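Local coordinates for sensor protein CzcS (Pseudomonas aeruginosa, PDB 5GPO) that senses zinc through this domain of a membrane histidine kinase and probably signals through a two-component regulatory system, at residues B[83-86]-B[92-95]. Sequence-based numbering, arbitrary orientation.
Sequences ARLQ and PVFQ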
# COMPACT_ATOMS: atom_id res chain seq x y z
N ALA B 83 -7.88 -23.25 4.82
CA ALA B 83 -8.52 -24.54 4.99
C ALA B 83 -9.77 -24.65 4.11
O ALA B 83 -10.06 -25.72 3.57
CB ALA B 83 -8.87 -24.77 6.46
N ARG B 84 -10.50 -23.55 3.95
CA ARG B 84 -11.66 -23.60 3.07
C ARG B 84 -11.24 -23.80 1.62
O ARG B 84 -11.90 -24.53 0.87
CB ARG B 84 -12.51 -22.35 3.24
CG ARG B 84 -13.26 -22.36 4.56
CD ARG B 84 -13.95 -21.04 4.83
NE ARG B 84 -15.02 -20.76 3.89
CZ ARG B 84 -15.67 -19.60 3.84
NH1 ARG B 84 -15.34 -18.63 4.68
NH2 ARG B 84 -16.64 -19.41 2.95
N LEU B 85 -10.13 -23.19 1.20
CA LEU B 85 -9.63 -23.38 -0.16
C LEU B 85 -9.22 -24.83 -0.39
O LEU B 85 -9.56 -25.43 -1.42
CB LEU B 85 -8.43 -22.46 -0.41
CG LEU B 85 -8.68 -20.96 -0.55
CD1 LEU B 85 -7.35 -20.21 -0.65
CD2 LEU B 85 -9.55 -20.66 -1.76
N GLN B 86 -8.51 -25.42 0.57
CA GLN B 86 -8.03 -26.79 0.42
C GLN B 86 -9.14 -27.82 0.54
O GLN B 86 -8.95 -28.97 0.12
CB GLN B 86 -6.92 -27.04 1.45
CG GLN B 86 -5.70 -26.16 1.18
CD GLN B 86 -4.54 -26.40 2.15
OE1 GLN B 86 -4.75 -26.75 3.31
NE2 GLN B 86 -3.32 -26.21 1.66
N PRO B 92 -14.11 -17.44 -5.82
CA PRO B 92 -13.28 -17.10 -4.67
C PRO B 92 -14.01 -17.29 -3.33
O PRO B 92 -15.24 -17.20 -3.29
CB PRO B 92 -12.92 -15.63 -4.92
CG PRO B 92 -14.04 -15.11 -5.75
CD PRO B 92 -14.45 -16.26 -6.63
N VAL B 93 -13.27 -17.60 -2.28
CA VAL B 93 -13.81 -17.78 -0.94
C VAL B 93 -13.68 -16.47 -0.17
O VAL B 93 -12.60 -15.89 -0.11
CB VAL B 93 -13.09 -18.92 -0.20
CG1 VAL B 93 -13.64 -19.07 1.20
CG2 VAL B 93 -13.21 -20.24 -0.97
N PHE B 94 -14.78 -16.02 0.42
CA PHE B 94 -14.81 -14.82 1.23
C PHE B 94 -14.81 -15.18 2.70
O PHE B 94 -15.38 -16.20 3.12
CB PHE B 94 -16.05 -13.96 0.94
CG PHE B 94 -15.93 -13.15 -0.31
CD1 PHE B 94 -15.35 -11.89 -0.26
CD2 PHE B 94 -16.40 -13.63 -1.52
CE1 PHE B 94 -15.24 -11.12 -1.42
CE2 PHE B 94 -16.30 -12.87 -2.67
CZ PHE B 94 -15.72 -11.61 -2.62
N GLN B 95 -14.18 -14.33 3.50
CA GLN B 95 -14.12 -14.57 4.93
C GLN B 95 -14.20 -13.24 5.65
O GLN B 95 -13.38 -12.36 5.40
CB GLN B 95 -12.83 -15.30 5.30
CG GLN B 95 -12.71 -15.54 6.78
CD GLN B 95 -11.30 -15.87 7.15
OE1 GLN B 95 -10.40 -15.02 7.03
NE2 GLN B 95 -11.07 -17.09 7.59
O HOH W 1 -13.43 -18.55 7.31
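V93 stands between R84 and L85, one methyl for each, where helix 75-86 packs against the outermost strand 93-98 of an antiparallel five-stranded sheet. This helix-on-sheet layer belongs to the alpha/beta sensor domain with PAS-like strand order 2-1-5-4-3, and a short loop alone links helix to strand.

The tight half is apolar. V93 CG2 lies 3.8 Å from L85 CD2, the two side chains running past one another head to tail, and L81 adds to the packing from the preceding helical turn. L85 also packs on Q121 and L123 of strand 119-127, which ties this end of the helix to the middle of the sheet. V93 itself is fixed by backbone pairing with G109.

R84, by contrast, occupies the exposed flank. Its chain bends at chi3 (66°), which lays the guanidinium across the valine: V93 CG1 sits against one face of the guanidinium, 3.3 Å from its plane and opposite its centre, with CZ the nearest atom at 3.4 Å. From there NH1 gives a weak hydrogen bond to F94 O, 2.9 Å long but strongly bent, with an N-H...O angle of 122°. F94 turns its ring to the other side of the strand, onto I108 of the neighbouring strand 104-113 and R10 of the second subunit.

Q95 extends the polar side inward: buried, its NE2 hydrogen-bonds to A77 O and also donates to a water 2.8 Å away, and that water, lying in the guanidinium plane at its edge, accepts a longer 3.3 Å bond from R84 NH1.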